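Local coordinates for protein cystalysin (Treponema denticola, PDB 1C7O) that belongs to the class I and II aminotransferase family, whose members are built around a pyridoxal-phosphate cofactor, at residues T60-T65 with F273-Y278; K77-R82 with I205-I210; I119-Y124 with E139-E144. All blocks are in the same frame, centred on the assembly; numbering follows the deposited sequence.

Interaction 1 of 3, residues T60-T65 with F273-Y278; sequences TVLGYT and FTTLGY. With PPG ((2E,3E)-4-(2-aminoethoxy)-2-[({3-hydroxy-2-methyl-5-[(phosphonooxy)methyl]pyridin-4-yl}methyl)imino]but-3-enoic acid), chain J.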
# COMPACT_ATOMS: atom_id res chain seq x y z
N THR A 60 13.13 -13.59 -8.94
CA THR A 60 13.35 -12.30 -8.29
C THR A 60 13.83 -12.20 -6.84
O THR A 60 14.05 -13.20 -6.16
CB THR A 60 12.06 -11.43 -8.45
OG1 THR A 60 12.39 -10.04 -8.30
CG2 THR A 60 11.00 -11.81 -7.41
N VAL A 61 14.00 -10.95 -6.42
CA VAL A 61 14.40 -10.57 -5.07
C VAL A 61 13.28 -9.62 -4.66
O VAL A 61 13.01 -8.64 -5.36
CB VAL A 61 15.75 -9.80 -5.07
CG1 VAL A 61 16.01 -9.20 -3.70
CG2 VAL A 61 16.87 -10.73 -5.43
N LEU A 62 12.62 -9.90 -3.54
CA LEU A 62 11.50 -9.08 -3.09
C LEU A 62 11.85 -7.78 -2.35
O LEU A 62 11.35 -7.52 -1.25
CB LEU A 62 10.57 -9.94 -2.23
CG LEU A 62 10.07 -11.23 -2.92
CD1 LEU A 62 9.37 -12.12 -1.91
CD2 LEU A 62 9.13 -10.88 -4.05
N GLY A 63 12.70 -6.95 -2.97
CA GLY A 63 13.10 -5.70 -2.35
C GLY A 63 12.36 -4.49 -2.89
O GLY A 63 11.33 -4.63 -3.54
N TYR A 64 12.88 -3.29 -2.62
CA TYR A 64 12.23 -2.07 -3.10
C TYR A 64 12.11 -2.08 -4.62
O TYR A 64 13.11 -1.99 -5.33
CB TYR A 64 13.01 -0.84 -2.62
CG TYR A 64 12.84 -0.58 -1.14
CD1 TYR A 64 11.62 -0.17 -0.62
CD2 TYR A 64 13.89 -0.83 -0.25
CE1 TYR A 64 11.44 -0.02 0.76
CE2 TYR A 64 13.71 -0.69 1.12
CZ TYR A 64 12.48 -0.28 1.62
OH TYR A 64 12.30 -0.18 2.99
N THR A 65 10.88 -2.18 -5.11
CA THR A 65 10.62 -2.24 -6.54
C THR A 65 9.72 -1.13 -7.05
O THR A 65 8.82 -0.67 -6.35
CB THR A 65 9.96 -3.58 -6.94
OG1 THR A 65 10.63 -4.68 -6.30
CG2 THR A 65 10.03 -3.77 -8.44
N PHE A 273 5.85 -0.10 -3.40
CA PHE A 273 7.07 -0.84 -3.71
C PHE A 273 6.78 -2.32 -3.94
O PHE A 273 7.67 -3.11 -4.22
CB PHE A 273 8.07 -0.71 -2.56
CG PHE A 273 8.50 0.69 -2.28
CD1 PHE A 273 8.36 1.23 -1.01
CD2 PHE A 273 9.07 1.48 -3.28
CE1 PHE A 273 8.77 2.53 -0.73
CE2 PHE A 273 9.49 2.79 -3.01
CZ PHE A 273 9.34 3.31 -1.73
N THR A 274 5.51 -2.68 -3.81
CA THR A 274 5.07 -4.06 -3.97
C THR A 274 5.48 -4.66 -5.32
O THR A 274 4.81 -4.46 -6.34
CB THR A 274 3.54 -4.17 -3.77
OG1 THR A 274 3.09 -5.46 -4.21
CG2 THR A 274 2.83 -3.09 -4.54
N THR A 275 6.58 -5.41 -5.31
CA THR A 275 7.11 -6.04 -6.51
C THR A 275 6.14 -6.91 -7.31
O THR A 275 6.10 -6.82 -8.55
CB THR A 275 8.36 -6.87 -6.16
OG1 THR A 275 8.74 -7.67 -7.29
CG2 THR A 275 8.08 -7.74 -4.95
N LEU A 276 5.37 -7.76 -6.64
CA LEU A 276 4.42 -8.64 -7.33
C LEU A 276 3.25 -7.86 -7.94
O LEU A 276 2.70 -8.26 -8.98
CB LEU A 276 3.89 -9.72 -6.39
CG LEU A 276 4.95 -10.65 -5.79
CD1 LEU A 276 4.27 -11.64 -4.86
CD2 LEU A 276 5.70 -11.38 -6.88
N GLY A 277 2.88 -6.76 -7.30
CA GLY A 277 1.79 -5.96 -7.83
C GLY A 277 2.06 -5.54 -9.26
O GLY A 277 1.18 -5.62 -10.12
N TYR A 278 3.28 -5.08 -9.54
CA TYR A 278 3.63 -4.66 -10.89
C TYR A 278 3.59 -5.82 -11.87
O TYR A 278 3.07 -5.69 -12.98
CB TYR A 278 5.02 -4.02 -10.92
CG TYR A 278 5.15 -2.73 -10.15
CD1 TYR A 278 5.74 -2.72 -8.89
CD2 TYR A 278 4.71 -1.53 -10.68
CE1 TYR A 278 5.89 -1.53 -8.17
CE2 TYR A 278 4.86 -0.33 -9.97
CZ TYR A 278 5.45 -0.34 -8.72
OH TYR A 278 5.61 0.83 -8.01
N1 PPG J . 12.62 3.09 9.03
C2 PPG J . 14.02 3.05 9.11
C2A PPG J . 14.58 3.55 10.42
C3 PPG J . 14.75 2.54 7.93
O3 PPG J . 16.06 2.57 8.12
C4 PPG J . 14.07 2.12 6.78
C4A PPG J . 14.88 1.75 5.52
C5 PPG J . 12.52 2.24 6.81
C6 PPG J . 11.87 2.72 7.97
C5A PPG J . 11.68 1.95 5.51
OP4 PPG J . 10.44 1.36 5.84
P PPG J . 9.26 1.15 4.77
OP1 PPG J . 8.49 2.40 4.61
OP2 PPG J . 8.52 0.10 5.61
OP3 PPG J . 9.76 0.49 3.55
N4A PPG J . 15.12 2.94 4.72
CAI PPG J . 16.11 2.85 3.62
CBC PPG J . 17.56 3.21 3.83
O2B PPG J . 18.43 3.05 2.76
O3B PPG J . 18.03 3.64 5.00
CBI PPG J . 15.70 2.45 2.24
CGI PPG J . 14.44 2.84 1.66
OET PPG J . 14.37 3.30 0.36
CEI PPG J . 13.01 3.53 0.09
CFI PPG J . 12.90 3.95 -1.35
NI PPG J . 13.48 2.89 -2.19

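Interaction 2 of 3, residues K77-R82 with I205-I210; sequences KWMKDR and IHFDLI. With PPG ((2E,3E)-4-(2-aminoethoxy)-2-[({3-hydroxy-2-methyl-5-[(phosphonooxy)methyl]pyridin-4-yl}methyl)imino]but-3-enoic acid), chain I.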
# COMPACT_ATOMS: atom_id res chain seq x y z
N LYS A 77 -0.51 -0.02 -23.93
CA LYS A 77 -1.06 -0.90 -24.96
C LYS A 77 -2.48 -1.36 -24.59
O LYS A 77 -3.38 -1.35 -25.43
CB LYS A 77 -0.16 -2.13 -25.15
CG LYS A 77 -0.48 -2.94 -26.38
CD LYS A 77 0.52 -4.08 -26.55
CE LYS A 77 0.37 -4.77 -27.91
NZ LYS A 77 -1.00 -5.26 -28.17
N TRP A 78 -2.67 -1.75 -23.33
CA TRP A 78 -3.98 -2.19 -22.88
C TRP A 78 -4.98 -1.06 -23.09
O TRP A 78 -6.11 -1.30 -23.51
CB TRP A 78 -3.93 -2.57 -21.39
CG TRP A 78 -5.24 -3.06 -20.83
CD1 TRP A 78 -6.15 -2.33 -20.11
CD2 TRP A 78 -5.80 -4.38 -20.97
NE1 TRP A 78 -7.24 -3.12 -19.79
CE2 TRP A 78 -7.05 -4.38 -20.30
CE3 TRP A 78 -5.36 -5.56 -21.58
CZ2 TRP A 78 -7.86 -5.51 -20.23
CZ3 TRP A 78 -6.17 -6.69 -21.52
CH2 TRP A 78 -7.41 -6.65 -20.85
N MET A 79 -4.56 0.16 -22.79
CA MET A 79 -5.44 1.31 -22.95
C MET A 79 -5.81 1.56 -24.40
O MET A 79 -6.94 1.99 -24.69
CB MET A 79 -4.80 2.55 -22.34
CG MET A 79 -4.50 2.38 -20.86
SD MET A 79 -5.95 1.80 -19.97
CE MET A 79 -5.26 1.57 -18.33
N LYS A 80 -4.88 1.28 -25.32
CA LYS A 80 -5.15 1.48 -26.74
C LYS A 80 -6.02 0.33 -27.24
O LYS A 80 -7.14 0.54 -27.70
CB LYS A 80 -3.83 1.51 -27.54
CG LYS A 80 -4.01 1.95 -29.00
CD LYS A 80 -4.55 3.39 -29.08
CE LYS A 80 -4.94 3.83 -30.50
NZ LYS A 80 -6.25 3.28 -30.97
N ASP A 81 -5.50 -0.89 -27.14
CA ASP A 81 -6.21 -2.08 -27.59
C ASP A 81 -7.60 -2.28 -26.99
O ASP A 81 -8.53 -2.65 -27.70
CB ASP A 81 -5.37 -3.33 -27.31
CG ASP A 81 -4.06 -3.31 -28.05
OD1 ASP A 81 -3.89 -2.45 -28.94
OD2 ASP A 81 -3.20 -4.16 -27.75
N ARG A 82 -7.74 -2.03 -25.70
CA ARG A 82 -9.02 -2.24 -25.04
C ARG A 82 -9.94 -1.03 -24.93
O ARG A 82 -11.14 -1.19 -24.73
CB ARG A 82 -8.78 -2.84 -23.65
CG ARG A 82 -8.43 -4.31 -23.68
CD ARG A 82 -9.69 -5.14 -23.77
NE ARG A 82 -9.39 -6.56 -23.91
CZ ARG A 82 -10.22 -7.52 -23.52
NH1 ARG A 82 -11.39 -7.22 -22.97
NH2 ARG A 82 -9.88 -8.80 -23.68
N ILE A 205 -12.41 2.20 -12.70
CA ILE A 205 -11.84 0.91 -12.32
C ILE A 205 -12.64 -0.29 -12.86
O ILE A 205 -12.11 -1.40 -13.03
CB ILE A 205 -11.73 0.81 -10.77
CG1 ILE A 205 -10.94 -0.45 -10.38
CG2 ILE A 205 -13.12 0.81 -10.14
CD1 ILE A 205 -10.54 -0.48 -8.93
N HIS A 206 -13.92 -0.05 -13.15
CA HIS A 206 -14.79 -1.09 -13.68
C HIS A 206 -14.90 -1.10 -15.19
O HIS A 206 -15.65 -1.91 -15.75
CB HIS A 206 -16.20 -0.93 -13.11
CG HIS A 206 -16.36 -1.47 -11.73
ND1 HIS A 206 -16.80 -0.70 -10.68
CD2 HIS A 206 -16.15 -2.71 -11.23
CE1 HIS A 206 -16.86 -1.45 -9.59
NE2 HIS A 206 -16.47 -2.67 -9.90
N PHE A 207 -14.15 -0.23 -15.86
CA PHE A 207 -14.25 -0.12 -17.31
C PHE A 207 -13.93 -1.34 -18.17
O PHE A 207 -14.13 -1.30 -19.38
CB PHE A 207 -13.48 1.12 -17.80
CG PHE A 207 -11.98 0.97 -17.87
CD1 PHE A 207 -11.20 2.05 -18.29
CD2 PHE A 207 -11.34 -0.24 -17.60
CE1 PHE A 207 -9.82 1.92 -18.44
CE2 PHE A 207 -9.96 -0.37 -17.75
CZ PHE A 207 -9.20 0.71 -18.17
N ASP A 208 -13.46 -2.43 -17.56
CA ASP A 208 -13.15 -3.64 -18.33
C ASP A 208 -14.27 -4.68 -18.22
O ASP A 208 -14.30 -5.65 -18.96
CB ASP A 208 -11.84 -4.29 -17.85
CG ASP A 208 -10.60 -3.54 -18.31
OD1 ASP A 208 -10.45 -3.31 -19.52
OD2 ASP A 208 -9.76 -3.20 -17.45
N LEU A 209 -15.19 -4.45 -17.28
CA LEU A 209 -16.31 -5.37 -17.06
C LEU A 209 -17.59 -4.79 -17.66
O LEU A 209 -18.53 -4.42 -16.95
CB LEU A 209 -16.47 -5.62 -15.56
CG LEU A 209 -15.16 -6.09 -14.92
CD1 LEU A 209 -15.22 -5.94 -13.42
CD2 LEU A 209 -14.88 -7.54 -15.32
N ILE A 210 -17.62 -4.75 -18.99
CA ILE A 210 -18.74 -4.22 -19.76
C ILE A 210 -19.58 -5.39 -20.26
O ILE A 210 -19.05 -6.34 -20.86
CB ILE A 210 -18.24 -3.41 -20.97
CG1 ILE A 210 -17.22 -2.36 -20.52
CG2 ILE A 210 -19.41 -2.75 -21.68
CD1 ILE A 210 -17.73 -1.36 -19.49
N1 PPG I . -13.98 2.44 -7.02
C2 PPG I . -15.21 1.86 -7.31
C2A PPG I . -16.14 2.70 -8.12
C3 PPG I . -15.43 0.49 -6.83
O3 PPG I . -16.69 0.01 -7.16
C4 PPG I . -14.44 -0.19 -6.11
C4A PPG I . -14.80 -1.54 -5.48
C5 PPG I . -13.14 0.55 -5.85
C6 PPG I . -12.99 1.85 -6.33
C5A PPG I . -11.99 -0.08 -4.97
OP4 PPG I . -10.69 0.14 -5.56
P PPG I . -9.35 -0.21 -4.73
OP1 PPG I . -9.34 0.74 -3.59
OP2 PPG I . -8.17 -0.02 -5.70
OP3 PPG I . -9.46 -1.64 -4.35
N4A PPG I . -15.45 -1.37 -4.20
CAI PPG I . -15.97 -2.56 -3.51
CBC PPG I . -17.45 -2.83 -3.55
O2B PPG I . -18.02 -3.92 -2.88
O3B PPG I . -18.22 -2.03 -4.24
CBI PPG I . -15.07 -3.48 -2.88
CGI PPG I . -14.96 -3.54 -1.46
OET PPG I . -14.45 -2.44 -0.67
CEI PPG I . -14.23 -2.99 0.71
CFI PPG I . -13.13 -4.08 0.67
NI PPG I . -12.93 -4.70 1.94

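Interaction 3 of 3, residues I119-Y124 with E139-E144; sequences ITPVYY and ECELLE. With PPG ((2E,3E)-4-(2-aminoethoxy)-2-[({3-hydroxy-2-methyl-5-[(phosphonooxy)methyl]pyridin-4-yl}methyl)imino]but-3-enoic acid), chain I.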
# COMPACT_ATOMS: atom_id res chain seq x y z
N ILE A 119 -22.37 12.02 -8.14
CA ILE A 119 -23.69 11.63 -8.60
C ILE A 119 -24.15 10.40 -7.82
O ILE A 119 -23.65 9.29 -8.02
CB ILE A 119 -23.65 11.37 -10.12
CG1 ILE A 119 -23.27 12.67 -10.84
CG2 ILE A 119 -24.99 10.86 -10.61
CD1 ILE A 119 -22.99 12.52 -12.32
N THR A 120 -25.10 10.62 -6.91
CA THR A 120 -25.65 9.58 -6.05
C THR A 120 -26.94 9.00 -6.60
O THR A 120 -27.64 9.65 -7.37
CB THR A 120 -25.94 10.14 -4.64
OG1 THR A 120 -26.92 11.19 -4.74
CG2 THR A 120 -24.69 10.72 -4.02
N PRO A 121 -27.29 7.76 -6.21
CA PRO A 121 -26.58 6.85 -5.29
C PRO A 121 -25.31 6.29 -5.94
O PRO A 121 -25.29 6.07 -7.15
CB PRO A 121 -27.62 5.77 -5.00
CG PRO A 121 -28.34 5.68 -6.30
CD PRO A 121 -28.55 7.14 -6.67
N VAL A 122 -24.28 6.05 -5.13
CA VAL A 122 -23.01 5.54 -5.65
C VAL A 122 -22.12 4.92 -4.57
O VAL A 122 -22.43 5.00 -3.39
CB VAL A 122 -22.23 6.71 -6.33
CG1 VAL A 122 -21.86 7.74 -5.29
CG2 VAL A 122 -20.99 6.20 -7.06
N TYR A 123 -21.02 4.31 -5.00
CA TYR A 123 -20.02 3.66 -4.15
C TYR A 123 -19.73 4.52 -2.91
O TYR A 123 -19.24 5.64 -3.02
CB TYR A 123 -18.75 3.45 -4.98
CG TYR A 123 -17.61 2.76 -4.27
CD1 TYR A 123 -17.81 1.57 -3.58
CD2 TYR A 123 -16.31 3.27 -4.34
CE1 TYR A 123 -16.75 0.90 -2.97
CE2 TYR A 123 -15.24 2.61 -3.74
CZ TYR A 123 -15.46 1.43 -3.06
OH TYR A 123 -14.41 0.76 -2.50
N TYR A 124 -20.01 3.96 -1.73
CA TYR A 124 -19.88 4.68 -0.46
C TYR A 124 -18.59 5.40 -0.09
O TYR A 124 -18.62 6.41 0.63
CB TYR A 124 -20.30 3.77 0.70
CG TYR A 124 -19.56 2.45 0.79
CD1 TYR A 124 -18.52 2.28 1.70
CD2 TYR A 124 -19.92 1.36 -0.01
CE1 TYR A 124 -17.84 1.07 1.81
CE2 TYR A 124 -19.26 0.15 0.09
CZ TYR A 124 -18.22 0.00 1.00
OH TYR A 124 -17.55 -1.20 1.11
N GLU A 139 -24.38 16.46 -3.60
CA GLU A 139 -25.09 15.39 -4.28
C GLU A 139 -25.95 15.82 -5.46
O GLU A 139 -26.81 16.70 -5.34
CB GLU A 139 -25.97 14.65 -3.28
CG GLU A 139 -25.21 14.19 -2.04
CD GLU A 139 -26.11 13.50 -1.04
OE1 GLU A 139 -27.06 12.82 -1.49
OE2 GLU A 139 -25.86 13.61 0.17
N CYS A 140 -25.73 15.16 -6.60
CA CYS A 140 -26.51 15.43 -7.79
C CYS A 140 -27.24 14.12 -8.09
O CYS A 140 -26.88 13.39 -9.02
CB CYS A 140 -25.59 15.81 -8.96
SG CYS A 140 -26.48 16.21 -10.47
N GLU A 141 -28.27 13.85 -7.28
CA GLU A 141 -29.08 12.64 -7.37
C GLU A 141 -29.49 12.20 -8.77
O GLU A 141 -29.92 13.01 -9.59
CB GLU A 141 -30.34 12.79 -6.51
CG GLU A 141 -31.16 11.50 -6.34
CD GLU A 141 -30.52 10.51 -5.37
OE1 GLU A 141 -31.10 9.42 -5.16
OE2 GLU A 141 -29.45 10.83 -4.81
N LEU A 142 -29.36 10.91 -9.02
CA LEU A 142 -29.72 10.32 -10.31
C LEU A 142 -31.23 10.27 -10.50
O LEU A 142 -31.99 10.21 -9.53
CB LEU A 142 -29.17 8.90 -10.41
CG LEU A 142 -27.70 8.78 -10.77
CD1 LEU A 142 -27.16 7.44 -10.30
CD2 LEU A 142 -27.54 8.97 -12.26
N LEU A 143 -31.65 10.31 -11.76
CA LEU A 143 -33.07 10.24 -12.07
C LEU A 143 -33.36 8.77 -12.32
O LEU A 143 -32.69 8.13 -13.13
CB LEU A 143 -33.38 11.08 -13.31
CG LEU A 143 -32.97 12.55 -13.20
CD1 LEU A 143 -33.46 13.31 -14.44
CD2 LEU A 143 -33.55 13.16 -11.91
N GLU A 144 -34.34 8.23 -11.61
CA GLU A 144 -34.69 6.82 -11.73
C GLU A 144 -36.07 6.62 -12.35
O GLU A 144 -37.07 7.15 -11.86
CB GLU A 144 -34.60 6.17 -10.34
CG GLU A 144 -34.75 4.66 -10.28
CD GLU A 144 -36.20 4.23 -10.20
OE1 GLU A 144 -36.77 3.84 -11.24
OE2 GLU A 144 -36.76 4.28 -9.09
N1 PPG I . -13.98 2.44 -7.02
C2 PPG I . -15.21 1.86 -7.31
C2A PPG I . -16.14 2.70 -8.12
C3 PPG I . -15.43 0.49 -6.83
O3 PPG I . -16.69 0.01 -7.16
C4 PPG I . -14.44 -0.19 -6.11
C4A PPG I . -14.80 -1.54 -5.48
C5 PPG I . -13.14 0.55 -5.85
C6 PPG I . -12.99 1.85 -6.33
C5A PPG I . -11.99 -0.08 -4.97
OP4 PPG I . -10.69 0.14 -5.56
P PPG I . -9.35 -0.21 -4.73
OP1 PPG I . -9.34 0.74 -3.59
OP2 PPG I . -8.17 -0.02 -5.70
OP3 PPG I . -9.46 -1.64 -4.35
N4A PPG I . -15.45 -1.37 -4.20
CAI PPG I . -15.97 -2.56 -3.51
CBC PPG I . -17.45 -2.83 -3.55
O2B PPG I . -18.02 -3.92 -2.88
O3B PPG I . -18.22 -2.03 -4.24
CBI PPG I . -15.07 -3.48 -2.88
CGI PPG I . -14.96 -3.54 -1.46
OET PPG I . -14.45 -2.44 -0.67
CEI PPG I . -14.23 -2.99 0.71
CFI PPG I . -13.13 -4.08 0.67
NI PPG I . -12.93 -4.70 1.94

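Interaction 1 of 3, residues T60-T65 with F273-Y278
Tyr64 sets a ring edge against the face of Phe273, a T-shaped pair with centroids 5.0 Å apart and planes at 86°. The touching atom, Tyr64 CD1, lies 3.6 Å from Phe273 CD1, over the rim of that ring rather than its centre. One face of Tyr64 carries the aminoethoxy chain of PPG of chain J, and its OH donates to OP3 of that PPG at 2.7 Å; Lys238 of the second subunit is also bonded to this hydroxyl.

Packing is tightest around Thr65, the residue most covered here. Its OG1 sits 3.2 Å from Thr275 CB yet gives its proton to Gly63 O at 2.8 Å. The torsion permits this, for OG1 lies beside the backbone N (chi1 -46°), within reach of Gly63 O, which it meets from above the carbonyl plane. Thr65 O receives a CA-H...O contact from Phe273 CA at 3.2 Å, and the bond from Thr65 N to Phe273 O is weak. Leu62 CD2 meets Thr275 CG2 at 3.4 Å.

Toward Thr60, which is partly exposed, the fit slackens: Thr60 OG1 and Thr275 OG1 are 4.5 Å apart, with no bond between them.

The contact thus joins the loop between helices 47-59 and 69-83 to the start of helix 275-287, where Thr274, at the N-cap position, takes a weak bond from Gly277 N. Tyr56 and Leu57 of helix 47-59 back Leu276, and Leu276 of the second subunit packs against it.

Interaction 2 of 3, residues K77-R82 with I205-I210
Trp78 points its indole NE1 at the carboxylate of Asp208, sharing one N-H between two oxygens. Asp208 OD1 is 3.2 Å and Asp208 OD2 3.4 Å from Trp78 NE1; both bonds are weak, as expected of a proton split in this way. The carboxylate meets the indole at its edge, with the two planes turned 69° apart. Asp208 OD2 has its stronger partner in Thr239 OG1, which probably helps to fix the rotation of the carboxylate.

The indole is also packed from its own helix. One turn on, Arg82 CG rides 3.5 Å above the Trp78 ring plane, over the centre, and a guanidinium face lies against Trp78 CH2. The far end of Arg82 forms a salt bridge with Asp293, while Tyr285 stacks on Trp78.

Beside this polar pair is a Met-aromatic contact. Met79 bends at its second torsion (chi2 -52°), which brings SD to the edge of the Phe207 ring, 3.9 Å from Phe207 CZ and 5.1 Å from the ring centroid. The Phe207 ring also stacks on His83.

Phe207 and Asp208 are the middle residues of a type I turn closed by Leu209 N to His206 O at 3.0 Å. Just before it, Ile205 CG2 lies 3.6 Å from N1 of PPG of chain I. A loop leaving a central strand (here 199-203) to line the cofactor pocket is characteristic of the large domain of these aminotransferase-type enzymes; the contact joins Phe207 and Asp208 of this loop to helix 69-83.

Interaction 3 of 3, residues I119-Y124 with E139-E144
Thr120 and Leu142 prolong the pairing of parallel strands 115-118 and 136-139, a beta-alpha-beta unit with helix 125-131 between them at the margin of the main sheet. Leu142 N donates to Thr120 O at 2.7 Å, and the C=O...N angle of 175° puts the donor almost straight beyond the oxygen. The same oxygen takes a CA-H...O contact from Glu141 CA at 3.3 Å.

The threonine hydroxyl is satisfied by a carboxylate: Thr120 OG1 donates to Glu141 OE2 at 2.6 Å. Glu141 leaves its backbone facing away and doubles back at its second torsion (chi2 75°), bringing OE2 to the hydroxyl, which meets it nearly along the C-O axis. Glu139 OE1 remains 3.6 Å from Thr120 OG1 without bonding to it.

Cys140 pairs with Ile118 of the adjoining strand through the backbone, and Pro121, whose preceding peptide bond is cis, has its O bonded by His174 NE2. Farther along, Tyr123 lays a ring face against the pyridine of PPG of chain I.

The apolar side is close-fitting. Ile119 CG2 abuts Leu142 CG at 3.4 Å, the two side chains crossing at about a right angle, and Pro121 CD comes within 3.9 Å of Leu142 CD1.

How the interactions relate
All three contacts are largely buried, but they differ in setting. Interaction 1 lies at the dimer interface and reaches the PPG of chain J; interactions 2 and 3 are untouched by the second subunit and approach PPG of chain I from different loops, with centres 24 Å apart. Helix 69-83, which supplies one side of interaction 2, follows the loop of interaction 1, so the two are successive in the chain, yet their nearest atoms are about 11 Å apart. Chemistry follows place: aromatic and threonine packing in interaction 1, weak indole-carboxylate bonds with sulfur-aromatic packing in interaction 2, and in interaction 3 a short backbone bond and a hydroxyl-carboxylate bond just beyond the strand ends, where exposed Glu139 marks the surface side.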